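Local coordinates for protein lysozyme (Asticcacaulis excentricus, PDB 6H9D) that probably hydrolyses bacterial peptidoglycan as the phage-lysozyme-type muramidase domain of SpmX, a protein tied to cell morphogenesis and stalk synthesis, at residues H38-R43 and R58-P63; L62-A67 and I91-F96. All blocks are in the same frame, centred on the assembly; numbering follows the deposited sequence.

Both contacts are built on the long helix 50-71, which supplies R58-P63 to contact 1 and L62-A67 to contact 2; the two segments share L62 and P63, and the centres of the contacts lie about 13 Å apart. Contact 1 lies farther from the centre of the chain, where a loop following strand 32-35 meets the helix through a histidine-carboxylate bond, a water and two phenylalanines. Contact 2 lies nearer the middle and joins the same helix to the short helix 93-97 chiefly by aliphatic side chains, with one carbonyl oxygen touched by a methyl. Each is partly buried, with one of its four touching residues buried: H38 in contact 1, I64 in contact 2.

Contact 1: residues H38-R43 and R58-P63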
ATOM      1  N   HIS A  38     -12.645  -1.214   0.350  1.00 37.04           N
ATOM      2  CA  HIS A  38     -13.127   0.074   0.907  1.00 32.09           C
ATOM      3  C   HIS A  38     -14.204  -0.166   1.968  1.00 34.62           C
ATOM      4  O   HIS A  38     -15.053  -0.999   1.733  1.00 32.68           O
ATOM      5  CB  HIS A  38     -13.609   1.003  -0.203  1.00 29.96           C
ATOM      6  CG  HIS A  38     -14.179   2.269   0.324  1.00 33.66           C
ATOM      7  ND1 HIS A  38     -13.406   3.316   0.686  1.00 30.65           N
ATOM      8  CD2 HIS A  38     -15.434   2.626   0.620  1.00 31.08           C
ATOM      9  CE1 HIS A  38     -14.159   4.275   1.135  1.00 29.62           C
ATOM     10  NE2 HIS A  38     -15.384   3.879   1.107  1.00 32.85           N
ATOM     11  N   THR A  39     -14.179   0.592   3.061  1.00 30.81           N
ATOM     12  CA  THR A  39     -15.182   0.387   4.127  1.00 30.90           C
ATOM     13  C   THR A  39     -15.813   1.686   4.632  1.00 35.80           C
ATOM     14  O   THR A  39     -16.964   1.657   4.933  1.00 30.02           O
ATOM     15  CB  THR A  39     -14.547  -0.299   5.339  1.00 33.78           C
ATOM     16  OG1 THR A  39     -13.467   0.506   5.788  1.00 31.52           O
ATOM     17  CG2 THR A  39     -14.068  -1.704   5.052  1.00 37.36           C
ATOM     18  N   PHE A  40     -15.060   2.774   4.706  1.00 30.07           N
ATOM     19  CA  PHE A  40     -15.553   4.005   5.378  1.00 30.09           C
ATOM     20  C   PHE A  40     -16.919   4.489   4.877  1.00 30.17           C
ATOM     21  O   PHE A  40     -17.677   4.913   5.708  1.00 30.51           O
ATOM     22  CB  PHE A  40     -14.441   5.035   5.567  1.00 28.52           C
ATOM     23  CG  PHE A  40     -14.135   5.925   4.396  1.00 26.22           C
ATOM     24  CD1 PHE A  40     -15.036   6.877   3.976  1.00 27.66           C
ATOM     25  CD2 PHE A  40     -12.921   5.849   3.747  1.00 28.81           C
ATOM     26  CE1 PHE A  40     -14.732   7.720   2.924  1.00 27.60           C
ATOM     27  CE2 PHE A  40     -12.626   6.690   2.691  1.00 28.90           C
ATOM     28  CZ  PHE A  40     -13.535   7.621   2.278  1.00 30.38           C
ATOM     29  N   SER A  41     -17.193   4.431   3.576  1.00 26.80           N
ATOM     30  CA  SER A  41     -18.514   4.861   3.053  1.00 30.24           C
ATOM     31  C   SER A  41     -19.271   3.673   2.438  1.00 31.27           C
ATOM     32  O   SER A  41     -20.278   3.903   1.799  1.00 30.92           O
ATOM     33  CB  SER A  41     -18.382   5.991   2.087  1.00 27.39           C
ATOM     34  OG  SER A  41     -17.802   5.554   0.880  1.00 29.41           O
ATOM     35  N   ALA A  42     -18.770   2.446   2.618  1.00 34.59           N
ATOM     36  CA  ALA A  42     -19.463   1.252   2.091  1.00 33.19           C
ATOM     37  C   ALA A  42     -20.653   0.937   2.998  1.00 31.12           C
ATOM     38  O   ALA A  42     -20.486   0.901   4.198  1.00 30.54           O
ATOM     39  CB  ALA A  42     -18.535   0.085   1.969  1.00 33.92           C
ATOM     40  N   ARG A  43     -21.813   0.729   2.394  1.00 30.90           N
ATOM     41  CA  ARG A  43     -23.057   0.468   3.126  1.00 34.42           C
ATOM     42  C   ARG A  43     -23.780  -0.748   2.534  1.00 37.70           C
ATOM     43  O   ARG A  43     -23.485  -1.191   1.434  1.00 36.65           O
ATOM     44  CB  ARG A  43     -23.980   1.684   3.044  1.00 34.17           C
ATOM     45  CG  ARG A  43     -23.373   2.957   3.617  1.00 35.01           C
ATOM     46  CD  ARG A  43     -23.025   2.934   5.100  1.00 34.78           C
ATOM     47  NE  ARG A  43     -22.325   4.169   5.495  1.00 30.69           N
ATOM     48  CZ  ARG A  43     -21.041   4.248   5.845  1.00 34.76           C
ATOM     49  NH1 ARG A  43     -20.250   3.183   5.784  1.00 29.00           N
ATOM     50  NH2 ARG A  43     -20.557   5.404   6.278  1.00 35.61           N
ATOM     51  N   ARG A  58      -8.705   5.680  -4.202  1.00 32.70           N
ATOM     52  CA  ARG A  58      -7.938   6.928  -4.094  1.00 31.65           C
ATOM     53  C   ARG A  58      -8.294   7.636  -2.782  1.00 32.57           C
ATOM     54  O   ARG A  58      -7.439   8.263  -2.187  1.00 30.35           O
ATOM     55  CB  ARG A  58      -8.151   7.815  -5.327  1.00 29.45           C
ATOM     56  CG  ARG A  58      -7.520   7.248  -6.595  1.00 32.06           C
ATOM     57  CD  ARG A  58      -8.047   7.878  -7.876  1.00 32.11           C
ATOM     58  NE  ARG A  58      -7.324   7.407  -9.056  1.00 35.31           N
ATOM     59  CZ  ARG A  58      -6.213   7.984  -9.519  1.00 36.54           C
ATOM     60  NH1 ARG A  58      -5.697   9.008  -8.869  1.00 27.98           N
ATOM     61  NH2 ARG A  58      -5.630   7.534 -10.615  1.00 28.94           N
ATOM     62  N   PHE A  59      -9.540   7.504  -2.307  1.00 28.92           N
ATOM     63  CA  PHE A  59      -9.888   8.043  -0.971  1.00 28.59           C
ATOM     64  C   PHE A  59      -9.079   7.330   0.113  1.00 29.14           C
ATOM     65  O   PHE A  59      -8.509   7.945   0.971  1.00 30.60           O
ATOM     66  CB  PHE A  59     -11.367   7.878  -0.642  1.00 27.32           C
ATOM     67  CG  PHE A  59     -12.326   8.690  -1.474  1.00 33.62           C
ATOM     68  CD1 PHE A  59     -11.914   9.837  -2.139  1.00 38.27           C
ATOM     69  CD2 PHE A  59     -13.658   8.316  -1.558  1.00 36.30           C
ATOM     70  CE1 PHE A  59     -12.809  10.568  -2.905  1.00 40.92           C
ATOM     71  CE2 PHE A  59     -14.553   9.057  -2.314  1.00 33.36           C
ATOM     72  CZ  PHE A  59     -14.136  10.192  -2.963  1.00 34.88           C
ATOM     73  N   ASP A  60      -9.023   5.997   0.044  1.00 29.36           N
ATOM     74  CA  ASP A  60      -8.344   5.191   1.052  1.00 29.14           C
ATOM     75  C   ASP A  60      -6.834   5.506   1.031  1.00 26.58           C
ATOM     76  O   ASP A  60      -6.142   5.326   2.021  1.00 30.32           O
ATOM     77  CB  ASP A  60      -8.664   3.705   0.844  1.00 29.70           C
ATOM     78  CG  ASP A  60     -10.106   3.345   1.192  1.00 35.67           C
ATOM     79  OD1 ASP A  60     -10.676   4.019   2.067  1.00 32.18           O
ATOM     80  OD2 ASP A  60     -10.670   2.422   0.560  1.00 33.33           O
ATOM     81  N   LEU A  61      -6.302   5.914  -0.119  1.00 27.47           N
ATOM     82  CA  LEU A  61      -4.859   6.176  -0.240  1.00 30.76           C
ATOM     83  C   LEU A  61      -4.475   7.581   0.257  1.00 37.97           C
ATOM     84  O   LEU A  61      -3.321   7.804   0.524  1.00 36.75           O
ATOM     85  CB  LEU A  61      -4.438   5.998  -1.695  1.00 34.18           C
ATOM     86  CG  LEU A  61      -4.439   4.559  -2.195  1.00 28.96           C
ATOM     87  CD1 LEU A  61      -4.144   4.508  -3.687  1.00 31.56           C
ATOM     88  CD2 LEU A  61      -3.458   3.730  -1.401  1.00 27.67           C
ATOM     89  N   LEU A  62      -5.444   8.503   0.413  1.00 34.65           N
ATOM     90  CA  LEU A  62      -5.162   9.891   0.796  1.00 38.81           C
ATOM     91  C   LEU A  62      -4.296   9.942   2.048  1.00 32.76           C
ATOM     92  O   LEU A  62      -3.290  10.636   2.034  1.00 35.06           O
ATOM     93  CB  LEU A  62      -6.457  10.680   1.011  1.00 43.38           C
ATOM     94  CG  LEU A  62      -7.211  11.083  -0.255  1.00 53.76           C
ATOM     95  CD1 LEU A  62      -8.551  11.729   0.095  1.00 65.53           C
ATOM     96  CD2 LEU A  62      -6.383  12.025  -1.120  1.00 66.95           C
ATOM     97  N   PRO A  63      -4.640   9.268   3.168  1.00 31.69           N
ATOM     98  CA  PRO A  63      -3.808   9.310   4.361  1.00 33.05           C
ATOM     99  C   PRO A  63      -2.449   8.627   4.198  1.00 37.30           C
ATOM    100  O   PRO A  63      -1.494   8.989   4.891  1.00 33.18           O
ATOM    101  CB  PRO A  63      -4.622   8.623   5.451  1.00 36.97           C
ATOM    102  CG  PRO A  63      -5.670   7.830   4.704  1.00 34.22           C
ATOM    103  CD  PRO A  63      -5.896   8.535   3.394  1.00 34.87           C
TER
HETATM  104  O   HOH W   1     -12.125   2.688   3.849  1.00 32.74           O
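The imidazole of H38 receives D60 at its edge, while the F40 backbone N sits over one of its faces, offset toward the rim. The phenyl ring of F40 in turn has H38 CE1 over one face, 3.2 Å above the plane, and meets F59 CB and D60 OD1 at its edge. At the heart of this cluster is a His-carboxylate hydrogen bond, H38 ND1 donating to D60 OD2 over 2.9 Å. Moderately bent, at 150°, it stays close to the imidazole plane and reaches the syn side of the oxygen from somewhat outside the carboxylate plane. With CG of H38 anti to the backbone N (chi1 176°), the ring swings across to the helix. Its far nitrogen, NE2, accepts from S41 N at 3.1 Å, a donor well outside the ring plane, and lies 3.0 Å from S41 OG in a further hydrogen bond. Both nitrogens are thus engaged, which should restrain the ring's rotation.

D60 OD1 takes a 2.7 Å hydrogen bond from water 1, which itself accepts from T39 N at 3.0 Å. The carboxylate is thus tied to the loop both directly and through the water. The same OD1 lies 3.3 Å from F40 CD2, with the carboxylate turned nearly perpendicular to the phenyl ring. Farther out, F40 CZ packs on F59 CB at 3.6 Å, an apolar touch on the exposed side.

F40 sits in a type I turn, T39-A42, closed by A42 N to T39 O. This turn belongs to the loop between strand 32-35 and helix 50-71, probably part of the smaller lobe, as in phage-type lysozymes. T39 rests on M33 and A42 on I34 of that strand, while H38 and S41 also touch L56, one turn earlier on the helix.

Contact 2: residues L62-A67 and I91-F96; sequences LPIVEA and IGIEAF
P63 O accepts the helical bond from A67 N at 2.9 Å and is also where the terminal methyl of I93 lands, its CD1 standing 3.6 Å from that oxygen. The oxygen already has its helical partner, and the methyl of I93 adds only van der Waals contact. I93 carries the interface, touching P63, I64 and A67 of helix 50-71. Its CG1 lies 3.6 Å from A67 CB, and its CD1 is little farther from the same methyl, so A67 meets the branch side-on. Because CG1 of I93 is anti to the carbonyl carbon and the chain then runs extended (chi2 162°), CD1 reaches out over the P63-A67 turn. On the same helix, I64 CD1 comes within 3.9 Å of I93 CG1. The chain of I64 is folded at its second torsion (chi2 -59°), and the two isoleucines cross obliquely.

In phage-type lysozymes such as that of T4, a long helix joins the two lobes, and helix 50-71 probably has that role here. Contact 2 then ties it to the helical part of the fold. I93 follows directly on a tight junction: helix 78-91 ends at I91, and G92, with positive phi (90°), is the N-cap of helix 93-97. F96 N closes the first turn of that helix by bonding G92 O at 3.0 Å.

Deeper in, I64 is buried against V85, C88 and F89 of helix 78-91. F96 drops between the same elements, touching C88 on one helix and V68 and L71 on the other. The side chain of E66 leads away from I91-F96, and its OE1 pairs instead with R3, near the chain's start.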
ATOM      1  N   LEU A  62      -5.444   8.503   0.413  1.00 34.65           N
ATOM      2  CA  LEU A  62      -5.162   9.891   0.796  1.00 38.81           C
ATOM      3  C   LEU A  62      -4.296   9.942   2.048  1.00 32.76           C
ATOM      4  O   LEU A  62      -3.290  10.636   2.034  1.00 35.06           O
ATOM      5  CB  LEU A  62      -6.457  10.680   1.011  1.00 43.38           C
ATOM      6  CG  LEU A  62      -7.211  11.083  -0.255  1.00 53.76           C
ATOM      7  CD1 LEU A  62      -8.551  11.729   0.095  1.00 65.53           C
ATOM      8  CD2 LEU A  62      -6.383  12.025  -1.120  1.00 66.95           C
ATOM      9  N   PRO A  63      -4.640   9.268   3.168  1.00 31.69           N
ATOM     10  CA  PRO A  63      -3.808   9.310   4.361  1.00 33.05           C
ATOM     11  C   PRO A  63      -2.449   8.627   4.198  1.00 37.30           C
ATOM     12  O   PRO A  63      -1.494   8.989   4.891  1.00 33.18           O
ATOM     13  CB  PRO A  63      -4.622   8.623   5.451  1.00 36.97           C
ATOM     14  CG  PRO A  63      -5.670   7.830   4.704  1.00 34.22           C
ATOM     15  CD  PRO A  63      -5.896   8.535   3.394  1.00 34.87           C
ATOM     16  N   ILE A  64      -2.355   7.667   3.277  1.00 30.16           N
ATOM     17  CA  ILE A  64      -1.045   7.052   2.968  1.00 28.81           C
ATOM     18  C   ILE A  64      -0.152   8.077   2.257  1.00 26.93           C
ATOM     19  O   ILE A  64       1.043   8.170   2.577  1.00 33.80           O
ATOM     20  CB  ILE A  64      -1.187   5.778   2.112  1.00 31.40           C
ATOM     21  CG1 ILE A  64      -2.288   4.834   2.638  1.00 30.96           C
ATOM     22  CG2 ILE A  64       0.167   5.097   2.015  1.00 31.94           C
ATOM     23  CD1 ILE A  64      -2.060   4.368   4.055  1.00 35.19           C
ATOM     24  N   VAL A  65      -0.703   8.746   1.239  1.00 28.33           N
ATOM     25  CA  VAL A  65      -0.003   9.792   0.487  1.00 33.48           C
ATOM     26  C   VAL A  65       0.493  10.878   1.465  1.00 40.80           C
ATOM     27  O   VAL A  65       1.644  11.332   1.379  1.00 37.10           O
ATOM     28  CB  VAL A  65      -0.897  10.359  -0.632  1.00 31.69           C
ATOM     29  CG1 VAL A  65      -0.383  11.673  -1.230  1.00 39.54           C
ATOM     30  CG2 VAL A  65      -1.116   9.333  -1.729  1.00 34.58           C
ATOM     31  N   GLU A  66      -0.367  11.264   2.419  1.00 40.08           N
ATOM     32  CA  GLU A  66      -0.009  12.243   3.456  1.00 39.30           C
ATOM     33  C   GLU A  66       1.129  11.712   4.333  1.00 39.79           C
ATOM     34  O   GLU A  66       2.097  12.422   4.562  1.00 36.40           O
ATOM     35  CB  GLU A  66      -1.234  12.577   4.303  1.00 43.99           C
ATOM     36  CG  GLU A  66      -2.206  13.462   3.550  1.00 54.69           C
ATOM     37  CD  GLU A  66      -1.549  14.747   3.069  1.00 57.88           C
ATOM     38  OE1 GLU A  66      -1.058  15.506   3.932  1.00 51.18           O
ATOM     39  OE2 GLU A  66      -1.482  14.959   1.838  1.00 55.84           O
ATOM     40  N   ALA A  67       0.997  10.464   4.812  1.00 33.51           N
ATOM     41  CA  ALA A  67       1.965   9.850   5.684  1.00 34.47           C
ATOM     42  C   ALA A  67       3.346   9.777   5.012  1.00 43.18           C
ATOM     43  O   ALA A  67       4.353  10.062   5.646  1.00 36.87           O
ATOM     44  CB  ALA A  67       1.506   8.481   6.099  1.00 33.64           C
ATOM     45  N   ILE A  91       1.514  -2.289   4.664  1.00 30.04           N
ATOM     46  CA  ILE A  91       1.990  -2.652   6.020  1.00 31.46           C
ATOM     47  C   ILE A  91       1.347  -1.733   7.073  1.00 33.34           C
ATOM     48  O   ILE A  91       1.449  -1.999   8.265  1.00 32.41           O
ATOM     49  CB  ILE A  91       3.527  -2.666   6.127  1.00 34.80           C
ATOM     50  CG1 ILE A  91       4.139  -1.267   6.083  1.00 34.98           C
ATOM     51  CG2 ILE A  91       4.142  -3.573   5.067  1.00 37.55           C
ATOM     52  CD1 ILE A  91       5.539  -1.209   6.616  1.00 37.68           C
ATOM     53  N   GLY A  92       0.708  -0.650   6.633  1.00 31.29           N
ATOM     54  CA  GLY A  92       0.104   0.331   7.537  1.00 36.27           C
ATOM     55  C   GLY A  92       1.074   1.450   7.910  1.00 38.54           C
ATOM     56  O   GLY A  92       2.281   1.262   7.978  1.00 35.56           O
ATOM     57  N   ILE A  93       0.517   2.630   8.181  1.00 38.23           N
ATOM     58  CA  ILE A  93       1.291   3.828   8.457  1.00 37.50           C
ATOM     59  C   ILE A  93       2.150   3.635   9.708  1.00 41.59           C
ATOM     60  O   ILE A  93       3.295   4.063   9.719  1.00 41.87           O
ATOM     61  CB  ILE A  93       0.370   5.043   8.613  1.00 32.97           C
ATOM     62  CG1 ILE A  93      -0.150   5.524   7.262  1.00 35.84           C
ATOM     63  CG2 ILE A  93       1.070   6.165   9.373  1.00 40.31           C
ATOM     64  CD1 ILE A  93      -1.369   6.403   7.359  1.00 41.95           C
ATOM     65  N   GLU A  94       1.587   3.014  10.753  1.00 41.27           N
ATOM     66  CA  GLU A  94       2.288   2.859  12.022  1.00 41.69           C
ATOM     67  C   GLU A  94       3.575   2.052  11.799  1.00 41.57           C
ATOM     68  O   GLU A  94       4.662   2.455  12.177  1.00 44.34           O
ATOM     69  CB  GLU A  94       1.397   2.163  13.056  1.00 50.73           C
ATOM     70  CG  GLU A  94       2.120   1.893  14.373  1.00 53.02           C
ATOM     71  CD  GLU A  94       1.271   1.257  15.459  1.00 68.93           C
ATOM     72  OE1 GLU A  94       0.035   1.401  15.404  1.00 81.15           O
ATOM     73  OE2 GLU A  94       1.848   0.617  16.352  1.00 82.23           O
ATOM     74  N   ALA A  95       3.431   0.869  11.205  1.00 41.86           N
ATOM     75  CA  ALA A  95       4.581   0.003  10.947  1.00 40.29           C
ATOM     76  C   ALA A  95       5.578   0.717  10.020  1.00 37.33           C
ATOM     77  O   ALA A  95       6.805   0.591  10.176  1.00 37.61           O
ATOM     78  CB  ALA A  95       4.093  -1.299  10.368  1.00 49.07           C
ATOM     79  N   PHE A  96       5.058   1.468   9.045  1.00 39.62           N
ATOM     80  CA  PHE A  96       5.928   2.155   8.084  1.00 39.32           C
ATOM     81  C   PHE A  96       6.796   3.173   8.824  1.00 39.93           C
ATOM     82  O   PHE A  96       8.001   3.232   8.616  1.00 38.66           O
ATOM     83  CB  PHE A  96       5.126   2.860   6.994  1.00 34.25           C
ATOM     84  CG  PHE A  96       5.974   3.576   5.974  1.00 30.94           C
ATOM     85  CD1 PHE A  96       6.821   2.867   5.138  1.00 35.16           C
ATOM     86  CD2 PHE A  96       5.901   4.944   5.832  1.00 32.52           C
ATOM     87  CE1 PHE A  96       7.616   3.523   4.211  1.00 36.72           C
ATOM     88  CE2 PHE A  96       6.676   5.603   4.894  1.00 32.61           C
ATOM     89  CZ  PHE A  96       7.539   4.889   4.088  1.00 34.81           C
TER